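Local structure of putative exported protein (Bacteroides fragilis NCTC 9343, 3IEE) at residues A48-M53 and V132-S137; K169-S174 and K215-V220; R176-T181 and A232-V237. The protein is of unknown function but is probably an exported, lipid-attached, all-helical protein of the bacterial cell envelope. All coordinates share one frame; numbering follows the deposited sequence.

Contact 1. Residues A48-M53 and V132-S137; sequences AVLDYM and VNYQLS. With EDO (1,2-ethanediol), chain C.
The phenol ring of Tyr134 is met obliquely by the isobutyl end of Leu50, whose CD1 lies 3.8 Å from Tyr134 CD1 while CD2 bears on the same ring carbon. The ring of His193 also meets this phenol, with the planes turned by about 40°. The second flat group, the amide of Asn133, has Met53 beside its nitrogen: the selenium of this selenomethionine stands 3.6 Å from Asn133 ND2, and the two side chains cross at about a right angle. Because the Met53 chain bends at its last torsion (chi3 75°), CE turns back so that it too touches the amide. Leu50 fills the middle, its CD2 4.0 Å from Asn133 CB and its CD1 4.2 Å from Ser137 CB; a branched, flexible apolar side chain suits a place where three different partners must be covered at once. The polar ends are paired outside the two segments: Tyr134 OH is hydrogen-bonded to Glu54, one residue past Met53, so tyrosine gives both an apolar ring for Leu50 and a hydroxyl that reaches the opposing helix, and buried Asn133 has both ends of its amide engaged, ND2 with the carbonyl of Phe107 and OD1 with Asn110, which should fix its rotation. A 1,2-ethanediol, probably from the crystallisation liquor, donates from O2 to the carbonyl O of Ser137 at 2.8 Å. The short segments 48-53 and 132-137, on helices 43-56 and 123-162, run antiparallel, their axes at 170° and 10.9 Å apart. Helix 87-119 packs against both, receiving Val49 and Met53 from one and Leu136 from the other.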
ATOM      1  N   ALA A  48     -13.549  -5.411   6.929  1.00 13.87           N
ATOM      2  CA  ALA A  48     -14.257  -6.030   8.053  1.00 15.96           C
ATOM      3  C   ALA A  48     -15.215  -5.070   8.758  1.00 16.36           C
ATOM      4  O   ALA A  48     -16.346  -5.480   9.139  1.00 15.32           O
ATOM      5  CB  ALA A  48     -13.248  -6.641   9.068  1.00 14.29           C
ATOM      6  N   VAL A  49     -14.795  -3.814   8.954  1.00 15.54           N
ATOM      7  CA  VAL A  49     -15.652  -2.803   9.555  1.00 16.23           C
ATOM      8  C   VAL A  49     -16.866  -2.568   8.637  1.00 16.31           C
ATOM      9  O   VAL A  49     -18.000  -2.574   9.101  1.00 15.11           O
ATOM     10  CB  VAL A  49     -14.878  -1.495   9.897  1.00 16.60           C
ATOM     11  CG1 VAL A  49     -15.814  -0.391  10.275  1.00 19.33           C
ATOM     12  CG2 VAL A  49     -13.821  -1.750  11.012  1.00 16.82           C
ATOM     13  N   LEU A  50     -16.616  -2.370   7.340  1.00 16.84           N
ATOM     14  CA  LEU A  50     -17.696  -2.110   6.389  1.00 16.48           C
ATOM     15  C   LEU A  50     -18.641  -3.318   6.248  1.00 14.36           C
ATOM     16  O   LEU A  50     -19.867  -3.173   6.148  1.00 16.10           O
ATOM     17  CB  LEU A  50     -17.129  -1.726   5.027  1.00 15.41           C
ATOM     18  CG  LEU A  50     -16.400  -0.367   4.935  1.00 17.72           C
ATOM     19  CD1 LEU A  50     -15.659  -0.345   3.564  1.00 14.84           C
ATOM     20  CD2 LEU A  50     -17.372   0.837   5.069  1.00 15.54           C
ATOM     21  N   ASP A  51     -18.065  -4.508   6.245  1.00 13.15           N
ATOM     22  CA  ASP A  51     -18.859  -5.740   6.158  1.00 13.49           C
ATOM     23  C   ASP A  51     -19.796  -5.869   7.374  1.00 13.22           C
ATOM     24  O   ASP A  51     -20.970  -6.227   7.217  1.00 14.49           O
ATOM     25  CB  ASP A  51     -17.952  -6.954   6.098  1.00 14.80           C
ATOM     26  CG  ASP A  51     -17.340  -7.198   4.716  1.00 17.07           C
ATOM     27  OD1 ASP A  51     -17.857  -6.682   3.732  1.00 18.82           O
ATOM     28  OD2 ASP A  51     -16.375  -7.980   4.648  1.00 23.36           O
ATOM     29  N   TYR A  52     -19.260  -5.633   8.561  1.00 15.32           N
ATOM     30  CA  TYR A  52     -20.050  -5.616   9.808  1.00 14.95           C
ATOM     31  C   TYR A  52     -21.130  -4.551   9.771  1.00 18.45           C
ATOM     32  O   TYR A  52     -22.283  -4.809  10.115  1.00 15.86           O
ATOM     33  CB  TYR A  52     -19.165  -5.408  11.041  1.00 17.77           C
ATOM     34  CG  TYR A  52     -19.959  -5.405  12.366  1.00 15.88           C
ATOM     35  CD1 TYR A  52     -20.519  -6.576  12.880  1.00 20.21           C
ATOM     36  CD2 TYR A  52     -20.247  -4.219  13.021  1.00 17.91           C
ATOM     37  CE1 TYR A  52     -21.265  -6.561  14.040  1.00 20.05           C
ATOM     38  CE2 TYR A  52     -20.965  -4.190  14.180  1.00 15.75           C
ATOM     39  CZ  TYR A  52     -21.512  -5.348  14.685  1.00 19.08           C
ATOM     40  OH  TYR A  52     -22.216  -5.328  15.869  1.00 19.37           O
HETATM   41  N   MSE A  53     -20.785  -3.338   9.362  1.00 17.98           N
HETATM   42  CA  MSE A  53     -21.814  -2.313   9.172  1.00 17.17           C
HETATM   43  C   MSE A  53     -22.959  -2.806   8.295  1.00 18.43           C
HETATM   44  O   MSE A  53     -24.125  -2.688   8.688  1.00 18.93           O
HETATM   45  CB  MSE A  53     -21.211  -0.993   8.628  1.00 17.78           C
HETATM   46  CG  MSE A  53     -20.357  -0.281   9.630  1.00 16.28           C
HETATM   47 SE   MSE A  53     -19.385   1.208   8.920  0.75 17.51          SE
HETATM   48  CE  MSE A  53     -20.841   2.482   8.768  1.00 14.00           C
ATOM     49  N   VAL A 132     -21.241   7.195   3.372  1.00 16.94           N
ATOM     50  CA  VAL A 132     -20.135   8.087   3.691  1.00 17.75           C
ATOM     51  C   VAL A 132     -18.877   7.307   4.047  1.00 16.92           C
ATOM     52  O   VAL A 132     -17.764   7.674   3.658  1.00 17.28           O
ATOM     53  CB  VAL A 132     -20.489   8.975   4.860  1.00 18.17           C
ATOM     54  CG1 VAL A 132     -19.302   9.634   5.446  1.00 17.97           C
ATOM     55  CG2 VAL A 132     -21.552  10.043   4.432  1.00 23.47           C
ATOM     56  N   ASN A 133     -19.023   6.219   4.789  1.00 15.78           N
ATOM     57  CA  ASN A 133     -17.854   5.425   5.155  1.00 14.05           C
ATOM     58  C   ASN A 133     -17.244   4.658   4.004  1.00 16.91           C
ATOM     59  O   ASN A 133     -16.023   4.493   3.986  1.00 17.48           O
ATOM     60  CB  ASN A 133     -18.138   4.501   6.360  1.00 17.23           C
ATOM     61  CG  ASN A 133     -17.744   5.131   7.697  1.00 14.49           C
ATOM     62  OD1 ASN A 133     -17.634   6.348   7.826  1.00 15.19           O
ATOM     63  ND2 ASN A 133     -17.548   4.296   8.715  1.00 13.77           N
ATOM     64  N   TYR A 134     -18.038   4.235   3.008  1.00 15.18           N
ATOM     65  CA  TYR A 134     -17.441   3.669   1.805  1.00 19.15           C
ATOM     66  C   TYR A 134     -16.528   4.704   1.143  1.00 19.58           C
ATOM     67  O   TYR A 134     -15.418   4.373   0.722  1.00 18.05           O
ATOM     68  CB  TYR A 134     -18.463   3.189   0.785  1.00 19.89           C
ATOM     69  CG  TYR A 134     -19.242   1.944   1.149  1.00 21.51           C
ATOM     70  CD1 TYR A 134     -18.596   0.739   1.488  1.00 21.68           C
ATOM     71  CD2 TYR A 134     -20.634   1.963   1.076  1.00 29.64           C
ATOM     72  CE1 TYR A 134     -19.333  -0.400   1.806  1.00 24.64           C
ATOM     73  CE2 TYR A 134     -21.391   0.830   1.388  1.00 26.28           C
ATOM     74  CZ  TYR A 134     -20.736  -0.341   1.742  1.00 26.61           C
ATOM     75  OH  TYR A 134     -21.542  -1.440   2.005  1.00 30.89           O
ATOM     76  N   GLN A 135     -16.993   5.948   1.058  0.50 17.12           N
ATOM     77  CA  GLN A 135     -16.195   7.032   0.475  0.50 17.44           C
ATOM     78  C   GLN A 135     -14.930   7.384   1.281  0.50 17.42           C
ATOM     79  O   GLN A 135     -13.886   7.642   0.695  0.50 17.42           O
ATOM     80  CB  GLN A 135     -17.055   8.293   0.281  0.50 18.51           C
ATOM     81  CG  GLN A 135     -16.324   9.438  -0.450  0.50 18.56           C
ATOM     82  CD  GLN A 135     -15.863   9.023  -1.845  0.50 22.82           C
ATOM     83  OE1 GLN A 135     -16.613   8.387  -2.578  0.50 23.84           O
ATOM     84  NE2 GLN A 135     -14.621   9.353  -2.198  0.50 22.19           N
ATOM     85  N   LEU A 136     -15.036   7.421   2.606  1.00 16.12           N
ATOM     86  CA  LEU A 136     -13.866   7.650   3.477  1.00 16.37           C
ATOM     87  C   LEU A 136     -12.846   6.541   3.324  1.00 13.40           C
ATOM     88  O   LEU A 136     -11.621   6.812   3.306  1.00 16.31           O
ATOM     89  CB  LEU A 136     -14.284   7.793   4.963  1.00 17.04           C
ATOM     90  CG  LEU A 136     -15.000   9.109   5.315  1.00 18.33           C
ATOM     91  CD1 LEU A 136     -15.589   9.082   6.678  1.00 19.65           C
ATOM     92  CD2 LEU A 136     -13.983  10.288   5.196  1.00 19.54           C
ATOM     93  N   SER A 137     -13.293   5.296   3.204  1.00 13.84           N
ATOM     94  CA  SER A 137     -12.384   4.181   2.962  1.00 16.70           C
ATOM     95  C   SER A 137     -11.568   4.371   1.678  1.00 15.18           C
ATOM     96  O   SER A 137     -10.338   4.146   1.634  1.00 15.30           O
ATOM     97  CB  SER A 137     -13.175   2.901   2.831  1.00 15.94           C
ATOM     98  OG  SER A 137     -12.286   1.865   2.504  1.00 18.63           O
TER
HETATM   99  C1  EDO C 302      -9.852  -0.640   2.462  1.00 30.81           C
HETATM  100  O1  EDO C 302     -10.016  -1.688   1.476  1.00 25.47           O
HETATM  101  C2  EDO C 302      -9.673   0.717   1.775  1.00 24.15           C
HETATM  102  O2  EDO C 302      -9.456   1.763   2.740  1.00 36.94           O

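Contact 2. Residues K169-S174 and K215-V220; sequences KAQIMS and KKLPVV
The first turns of helix 169-189 meet the connection between helices 197-215 and 224-247, a helix start against an irregular linker at one end of the C-terminal helical region. Two kinds of touch make the contact. Ala170 offers its CB to the fork of Leu217, with CD2 at 3.9 Å and CD1 equally near; the small methyl lets the branched leucine lie close to the helix backbone. Beside it, Gln171 extends its amide toward the linker. The chain is bent at its second torsion (chi2 74°), which swings the amide across to the loop although CB itself does not head there. Gln171 NE2 then lies 3.6 Å from Val220 CG2 and 4.0 Å from Leu217 CB, so the amide is bordered by apolar carbon. A water links the polar groups: Gln171 NE2 donates to it at 3.2 Å, and the water donates to Pro218 O at 2.8 Å. Proline suits the extended linker because its ring restrains the backbone, and its carbonyl remains available as an acceptor. Within the helix, Ser174 OG bonds back to Gln171 O, and it also meets Tyr230 of helix 224-247, which the side chains of Gln171 and Leu217 also touch. Glutamine, long and uncharged, can thus serve an apolar border and a carbonyl together. With no ion pair joining the two segments, the chemistry implies a modest hold of the linker, resting largely on apolar contacts and a water bridge.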
ATOM      1  N   LYS A 169      23.814  -2.958  -7.899  1.00 13.71           N
ATOM      2  CA  LYS A 169      22.882  -1.838  -7.731  1.00 13.93           C
ATOM      3  C   LYS A 169      21.632  -1.985  -8.593  1.00 13.89           C
ATOM      4  O   LYS A 169      20.535  -1.853  -8.089  1.00 13.57           O
ATOM      5  CB  LYS A 169      23.619  -0.536  -8.046  1.00 16.33           C
ATOM      6  CG  LYS A 169      22.745   0.709  -8.189  1.00 20.75           C
ATOM      7  CD  LYS A 169      23.604   1.946  -8.355  1.00 21.94           C
ATOM      8  CE  LYS A 169      24.065   2.175  -9.758  1.00 28.78           C
ATOM      9  NZ  LYS A 169      25.479   2.728  -9.710  1.00 35.95           N
ATOM     10  N   ALA A 170      21.787  -2.223  -9.901  1.00 15.39           N
ATOM     11  CA  ALA A 170      20.593  -2.334 -10.773  1.00 13.30           C
ATOM     12  C   ALA A 170      19.627  -3.429 -10.318  1.00 12.53           C
ATOM     13  O   ALA A 170      18.376  -3.239 -10.280  1.00 11.72           O
ATOM     14  CB  ALA A 170      20.971  -2.552 -12.268  1.00 12.50           C
ATOM     15  N   GLN A 171      20.184  -4.583  -9.971  1.00 13.35           N
ATOM     16  CA  GLN A 171      19.379  -5.727  -9.540  1.00 13.82           C
ATOM     17  C   GLN A 171      18.666  -5.396  -8.212  1.00 13.11           C
ATOM     18  O   GLN A 171      17.447  -5.575  -8.051  1.00 13.42           O
ATOM     19  CB  GLN A 171      20.242  -6.997  -9.422  1.00 13.06           C
ATOM     20  CG  GLN A 171      20.806  -7.514 -10.767  1.00 13.22           C
ATOM     21  CD  GLN A 171      21.937  -6.718 -11.354  1.00 14.58           C
ATOM     22  OE1 GLN A 171      22.528  -5.867 -10.683  1.00 15.77           O
ATOM     23  NE2 GLN A 171      22.319  -7.030 -12.617  1.00 14.29           N
ATOM     24  N   ILE A 172      19.424  -4.869  -7.255  1.00 10.33           N
ATOM     25  CA  ILE A 172      18.861  -4.471  -5.948  1.00 12.96           C
ATOM     26  C   ILE A 172      17.697  -3.462  -6.125  1.00 10.76           C
ATOM     27  O   ILE A 172      16.601  -3.613  -5.546  1.00 13.06           O
ATOM     28  CB  ILE A 172      19.978  -3.905  -5.010  1.00 12.66           C
ATOM     29  CG1 ILE A 172      21.023  -4.976  -4.686  1.00 15.12           C
ATOM     30  CG2 ILE A 172      19.352  -3.367  -3.695  1.00 11.80           C
ATOM     31  CD1 ILE A 172      22.360  -4.404  -4.124  1.00 14.83           C
HETATM   32  N   MSE A 173      17.924  -2.440  -6.946  1.00 12.09           N
HETATM   33  CA  MSE A 173      16.924  -1.430  -7.211  1.00 12.29           C
HETATM   34  C   MSE A 173      15.669  -1.986  -7.890  1.00 11.69           C
HETATM   35  O   MSE A 173      14.525  -1.627  -7.493  1.00 13.21           O
HETATM   36  CB  MSE A 173      17.556  -0.249  -7.959  1.00 13.46           C
HETATM   37  CG  MSE A 173      18.550   0.527  -7.059  1.00 12.46           C
HETATM   38 SE   MSE A 173      19.328   2.047  -8.001  0.75 17.74          SE
HETATM   39  CE  MSE A 173      17.726   3.139  -8.119  1.00 16.81           C
ATOM     40  N   SER A 174      15.861  -2.930  -8.833  1.00 11.55           N
ATOM     41  CA  SER A 174      14.749  -3.588  -9.484  1.00 10.77           C
ATOM     42  C   SER A 174      13.901  -4.365  -8.482  1.00 11.09           C
ATOM     43  O   SER A 174      12.680  -4.319  -8.572  1.00 12.72           O
ATOM     44  CB  SER A 174      15.191  -4.574 -10.581  1.00 13.13           C
ATOM     45  OG  SER A 174      15.873  -5.677 -10.029  1.00 23.46           O
ATOM     46  N   LYS A 215      14.691  -7.993 -17.018  1.00 10.61           N
ATOM     47  CA  LYS A 215      15.138  -9.104 -17.887  1.00 12.02           C
ATOM     48  C   LYS A 215      16.259  -8.691 -18.860  1.00 11.54           C
ATOM     49  O   LYS A 215      17.004  -9.548 -19.374  1.00 10.06           O
ATOM     50  CB  LYS A 215      13.946  -9.672 -18.650  1.00 11.86           C
ATOM     51  CG  LYS A 215      12.972 -10.524 -17.825  1.00 12.53           C
ATOM     52  CD  LYS A 215      11.768 -10.936 -18.644  1.00 14.07           C
ATOM     53  CE  LYS A 215      10.867 -11.861 -17.898  1.00 23.54           C
ATOM     54  NZ  LYS A 215       9.563 -12.087 -18.642  1.00 21.88           N
ATOM     55  N   LYS A 216      16.418  -7.381 -19.097  1.00 10.17           N
ATOM     56  CA  LYS A 216      17.503  -6.899 -19.903  1.00 13.20           C
ATOM     57  C   LYS A 216      18.814  -6.787 -19.153  1.00 12.55           C
ATOM     58  O   LYS A 216      19.843  -6.578 -19.787  1.00 12.52           O
ATOM     59  CB  LYS A 216      17.157  -5.527 -20.524  1.00 14.48           C
ATOM     60  CG  LYS A 216      15.896  -5.567 -21.328  1.00 17.64           C
ATOM     61  CD  LYS A 216      15.535  -4.187 -21.857  1.00 18.74           C
ATOM     62  CE  LYS A 216      14.139  -4.261 -22.474  1.00 18.49           C
ATOM     63  NZ  LYS A 216      13.769  -2.984 -23.037  1.00 27.20           N
ATOM     64  N   LEU A 217      18.805  -6.891 -17.816  1.00  9.54           N
ATOM     65  CA  LEU A 217      20.015  -6.608 -17.078  1.00  8.81           C
ATOM     66  C   LEU A 217      21.071  -7.734 -17.345  1.00 10.61           C
ATOM     67  O   LEU A 217      20.693  -8.917 -17.489  1.00 10.07           O
ATOM     68  CB  LEU A 217      19.717  -6.432 -15.587  1.00 12.48           C
ATOM     69  CG  LEU A 217      18.828  -5.237 -15.168  1.00 10.48           C
ATOM     70  CD1 LEU A 217      18.545  -5.322 -13.683  1.00 13.63           C
ATOM     71  CD2 LEU A 217      19.512  -3.932 -15.625  1.00 14.57           C
ATOM     72  N   PRO A 218      22.376  -7.412 -17.316  1.00 11.47           N
ATOM     73  CA  PRO A 218      23.347  -8.442 -17.542  1.00 10.03           C
ATOM     74  C   PRO A 218      23.559  -9.359 -16.325  1.00 10.27           C
ATOM     75  O   PRO A 218      23.203  -9.003 -15.221  1.00 11.55           O
ATOM     76  CB  PRO A 218      24.633  -7.670 -17.832  1.00 12.58           C
ATOM     77  CG  PRO A 218      24.473  -6.474 -17.010  1.00 10.66           C
ATOM     78  CD  PRO A 218      23.039  -6.111 -17.090  1.00 11.25           C
ATOM     79  N   VAL A 219      24.148 -10.527 -16.581  1.00  8.46           N
ATOM     80  CA  VAL A 219      24.769 -11.342 -15.525  1.00  9.35           C
ATOM     81  C   VAL A 219      25.959 -10.583 -14.950  1.00 12.96           C
ATOM     82  O   VAL A 219      26.810 -10.086 -15.706  1.00 15.54           O
ATOM     83  CB  VAL A 219      25.198 -12.700 -16.081  1.00 12.27           C
ATOM     84  CG1 VAL A 219      26.077 -13.493 -15.097  1.00 11.22           C
ATOM     85  CG2 VAL A 219      23.937 -13.458 -16.475  1.00 10.43           C
ATOM     86  N   VAL A 220      26.008 -10.516 -13.613  1.00 12.27           N
ATOM     87  CA  VAL A 220      27.136  -9.917 -12.911  1.00 13.53           C
ATOM     88  C   VAL A 220      28.009 -11.083 -12.398  1.00 15.72           C
ATOM     89  O   VAL A 220      27.577 -11.903 -11.582  1.00 14.45           O
ATOM     90  CB  VAL A 220      26.701  -9.001 -11.793  1.00 16.39           C
ATOM     91  CG1 VAL A 220      27.939  -8.366 -11.153  1.00 19.43           C
ATOM     92  CG2 VAL A 220      25.778  -7.912 -12.354  1.00 16.32           C
TER
HETATM   93  O   HOH W   1      20.847  -9.540 -13.845  1.00 21.41           O

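Contact 3. Residues R176-T181 and A232-V237; sequences RKMSST and AFLSQV. With EDO (1,2-ethanediol), chain B; EDO (1,2-ethanediol), chain H.
The CB of Met178 heads from helix 169-189 toward helix 224-247, in what looks like an up-and-down bundle of the four C-terminal helices. The first and third of these run roughly parallel, the short segments crossing at 26° with axes 11.7 Å apart, and long side chains must span that gap. Met178, a selenomethionine, does so: its chain bends at the last torsion (chi3 -87°), setting CE at the edge of the Phe233 ring, near the ring plane and 3.9 Å from CE2. Met178 CE also reaches Leu234 CD2 at 3.7 Å, while Met178 SE sits 4.2 Å from Val237 CG1. A flexible, polarisable chain suits this place among three apolar neighbours of different shape. Phe233 has its CG opposite the backbone N, which carries the ring out toward helix 169-189. One face of that ring takes Val237 CG2, offset toward the rim, from the next turn of its own helix. Ala214 of helix 197-215 borders both Met178 and Leu234, and Ser268 of helix 255-268 borders Phe233. Beyond the contact, Arg176 is salt-bridged to Glu159 through NE, and its NH2 donates to O2 of a 1,2-ethanediol, probably from the crystallisation liquor, at 2.9 Å, the N-H...O angle being 167°.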
ATOM      1  N   ARG A 176      13.585  -3.772  -5.235  1.00 11.95           N
ATOM      2  CA  ARG A 176      12.889  -2.826  -4.379  1.00 13.89           C
ATOM      3  C   ARG A 176      11.737  -2.165  -5.125  1.00 13.05           C
ATOM      4  O   ARG A 176      10.674  -2.043  -4.598  1.00 14.69           O
ATOM      5  CB  ARG A 176      13.863  -1.786  -3.811  1.00 12.39           C
ATOM      6  CG  ARG A 176      14.982  -2.392  -2.976  1.00 14.14           C
ATOM      7  CD  ARG A 176      16.070  -1.369  -2.605  1.00 16.37           C
ATOM      8  NE  ARG A 176      15.566  -0.290  -1.701  1.00 15.16           N
ATOM      9  CZ  ARG A 176      15.579  -0.316  -0.362  1.00 20.67           C
ATOM     10  NH1 ARG A 176      16.018  -1.356   0.295  1.00 16.81           N
ATOM     11  NH2 ARG A 176      15.140   0.726   0.345  1.00 21.00           N
ATOM     12  N   LYS A 177      11.939  -1.850  -6.392  1.00 14.21           N
ATOM     13  CA  LYS A 177      10.921  -1.172  -7.195  1.00 13.29           C
ATOM     14  C   LYS A 177       9.739  -2.103  -7.426  1.00 13.31           C
ATOM     15  O   LYS A 177       8.570  -1.759  -7.187  1.00 13.66           O
ATOM     16  CB  LYS A 177      11.486  -0.701  -8.525  1.00 14.01           C
ATOM     17  CG  LYS A 177      10.473   0.048  -9.363  1.00 13.55           C
ATOM     18  CD  LYS A 177      10.059   1.337  -8.722  1.00 21.01           C
ATOM     19  CE  LYS A 177       9.243   2.222  -9.685  1.00 27.47           C
ATOM     20  NZ  LYS A 177      10.173   2.930 -10.618  1.00 39.85           N
HETATM   21  N   MSE A 178      10.019  -3.316  -7.894  1.00 12.81           N
HETATM   22  CA  MSE A 178       8.938  -4.260  -8.168  1.00 14.22           C
HETATM   23  C   MSE A 178       8.194  -4.723  -6.924  1.00 13.35           C
HETATM   24  O   MSE A 178       6.981  -4.958  -6.945  1.00 12.92           O
HETATM   25  CB  MSE A 178       9.500  -5.430  -8.920  1.00 12.25           C
HETATM   26  CG  MSE A 178       9.863  -4.989 -10.330  1.00 15.78           C
HETATM   27 SE   MSE A 178      10.300  -6.513 -11.528  0.75 17.63          SE
HETATM   28  CE  MSE A 178      12.071  -6.624 -11.097  1.00 18.95           C
ATOM     29  N   SER A 179       8.903  -4.840  -5.821  0.50 14.26           N
ATOM     30  CA  SER A 179       8.231  -5.202  -4.562  0.50 13.24           C
ATOM     31  C   SER A 179       7.215  -4.103  -4.172  0.50 13.13           C
ATOM     32  O   SER A 179       6.096  -4.387  -3.715  0.50 12.33           O
ATOM     33  CB  SER A 179       9.273  -5.408  -3.477  0.50 13.76           C
ATOM     34  OG  SER A 179      10.068  -6.550  -3.757  0.50 12.48           O
ATOM     35  N   SER A 180       7.594  -2.843  -4.354  1.00 14.21           N
ATOM     36  CA  SER A 180       6.650  -1.719  -4.102  1.00 14.26           C
ATOM     37  C   SER A 180       5.433  -1.774  -5.039  1.00 13.75           C
ATOM     38  O   SER A 180       4.298  -1.561  -4.626  1.00 12.57           O
ATOM     39  CB  SER A 180       7.340  -0.358  -4.247  1.00 15.48           C
ATOM     40  OG  SER A 180       8.332  -0.209  -3.228  1.00 19.31           O
ATOM     41  N   THR A 181       5.665  -2.087  -6.306  1.00 13.48           N
ATOM     42  CA  THR A 181       4.596  -2.145  -7.265  1.00 13.14           C
ATOM     43  C   THR A 181       3.650  -3.285  -6.912  1.00 10.93           C
ATOM     44  O   THR A 181       2.407  -3.114  -7.001  1.00 12.49           O
ATOM     45  CB  THR A 181       5.102  -2.278  -8.740  1.00 13.04           C
ATOM     46  OG1 THR A 181       6.145  -1.315  -9.014  1.00 13.28           O
ATOM     47  CG2 THR A 181       3.964  -2.023  -9.733  1.00 16.03           C
ATOM     48  N   ALA A 232      15.172 -16.184  -9.505  1.00 12.68           N
ATOM     49  CA  ALA A 232      14.004 -16.775  -8.827  1.00 13.39           C
ATOM     50  C   ALA A 232      12.945 -15.709  -8.511  1.00 12.11           C
ATOM     51  O   ALA A 232      11.745 -15.925  -8.753  1.00 14.76           O
ATOM     52  CB  ALA A 232      14.442 -17.493  -7.523  1.00 14.57           C
ATOM     53  N   PHE A 233      13.400 -14.542  -8.062  1.00 11.55           N
ATOM     54  CA  PHE A 233      12.499 -13.408  -7.796  1.00 12.40           C
ATOM     55  C   PHE A 233      11.778 -13.018  -9.085  1.00 13.01           C
ATOM     56  O   PHE A 233      10.543 -12.900  -9.101  1.00 13.33           O
ATOM     57  CB  PHE A 233      13.265 -12.213  -7.229  1.00 13.77           C
ATOM     58  CG  PHE A 233      12.445 -10.957  -7.104  1.00 10.79           C
ATOM     59  CD1 PHE A 233      11.522 -10.821  -6.066  1.00 17.52           C
ATOM     60  CD2 PHE A 233      12.603  -9.901  -8.007  1.00 16.88           C
ATOM     61  CE1 PHE A 233      10.752  -9.679  -5.947  1.00 19.46           C
ATOM     62  CE2 PHE A 233      11.863  -8.791  -7.873  1.00 15.43           C
ATOM     63  CZ  PHE A 233      10.947  -8.666  -6.837  1.00 18.71           C
ATOM     64  N   LEU A 234      12.531 -12.861 -10.183  1.00 11.97           N
ATOM     65  CA  LEU A 234      11.920 -12.470 -11.460  1.00 10.05           C
ATOM     66  C   LEU A 234      10.844 -13.471 -11.920  1.00 10.54           C
ATOM     67  O   LEU A 234       9.807 -13.091 -12.453  1.00 11.63           O
ATOM     68  CB  LEU A 234      12.980 -12.336 -12.547  1.00 10.51           C
ATOM     69  CG  LEU A 234      14.009 -11.228 -12.427  1.00 14.01           C
ATOM     70  CD1 LEU A 234      14.836 -11.065 -13.704  1.00 10.89           C
ATOM     71  CD2 LEU A 234      13.326  -9.936 -12.037  1.00 13.64           C
ATOM     72  N   SER A 235      11.153 -14.751 -11.758  0.60 11.43           N
ATOM     73  CA  SER A 235      10.201 -15.812 -12.105  0.60 11.86           C
ATOM     74  C   SER A 235       8.926 -15.696 -11.277  0.60 11.46           C
ATOM     75  O   SER A 235       7.801 -15.834 -11.803  0.60 13.09           O
ATOM     76  CB  SER A 235      10.870 -17.188 -11.948  0.60 11.90           C
ATOM     77  OG  SER A 235       9.988 -18.235 -12.338  0.60 12.18           O
ATOM     78  N   GLN A 236       9.082 -15.355 -10.013  1.00 13.68           N
ATOM     79  CA  GLN A 236       7.939 -15.186  -9.118  1.00 13.56           C
ATOM     80  C   GLN A 236       7.109 -13.938  -9.421  1.00 14.38           C
ATOM     81  O   GLN A 236       5.872 -13.929  -9.268  1.00 13.63           O
ATOM     82  CB  GLN A 236       8.430 -15.187  -7.686  1.00 18.61           C
ATOM     83  CG  GLN A 236       8.910 -16.563  -7.371  1.00 24.93           C
ATOM     84  CD  GLN A 236       9.433 -16.679  -5.982  1.00 34.56           C
ATOM     85  OE1 GLN A 236       8.724 -16.336  -5.038  1.00 44.64           O
ATOM     86  NE2 GLN A 236      10.659 -17.176  -5.828  1.00 42.03           N
ATOM     87  N   VAL A 237       7.790 -12.894  -9.848  1.00 14.32           N
ATOM     88  CA  VAL A 237       7.083 -11.695 -10.298  1.00 12.49           C
ATOM     89  C   VAL A 237       6.208 -12.023 -11.501  1.00 12.49           C
ATOM     90  O   VAL A 237       5.049 -11.632 -11.581  1.00 13.06           O
ATOM     91  CB  VAL A 237       8.036 -10.526 -10.625  1.00 13.24           C
ATOM     92  CG1 VAL A 237       7.224  -9.365 -11.243  1.00 11.66           C
ATOM     93  CG2 VAL A 237       8.852 -10.133  -9.383  1.00 12.79           C
TER
HETATM   94  C1  EDO B 301      11.889   1.323  -1.609  1.00 20.67           C
HETATM   95  O1  EDO B 301      12.428   0.240  -0.864  1.00 24.46           O
HETATM   96  C2  EDO B 301      12.459   2.662  -1.136  1.00 17.08           C
HETATM   97  O2  EDO B 301      13.891   2.786  -1.200  1.00 18.38           O
HETATM   98  C1  EDO H 307       3.765   0.251  -1.074  1.00 36.56           C
HETATM   99  O1  EDO H 307       3.332   0.394  -2.447  1.00 26.90           O
HETATM  100  C2  EDO H 307       5.215  -0.229  -0.954  1.00 36.64           C
HETATM  101  O2  EDO H 307       6.153   0.821  -1.317  1.00 40.61           O

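In the fold
From the N terminus, contact 1 comes first: residues 48-53 wait through 78 intervening residues, mostly helix, before 132-137 closes the loop and joins helix 43-56 to helix 123-162. Only then does the chain enter helix 169-189, which opens contact 2 and, after a single intervening residue, contact 3. Contact 2 closes first, at 215-220, and contact 3 at 232-237, so their loops cross and one helix is tied both to the linker before helix 224-247 and to that helix itself. Their centres are 12 Å apart, whereas contact 1 lies on the opposite side of the chain's centre, 42 Å from contact 2 and 32 Å from contact 3 between centres.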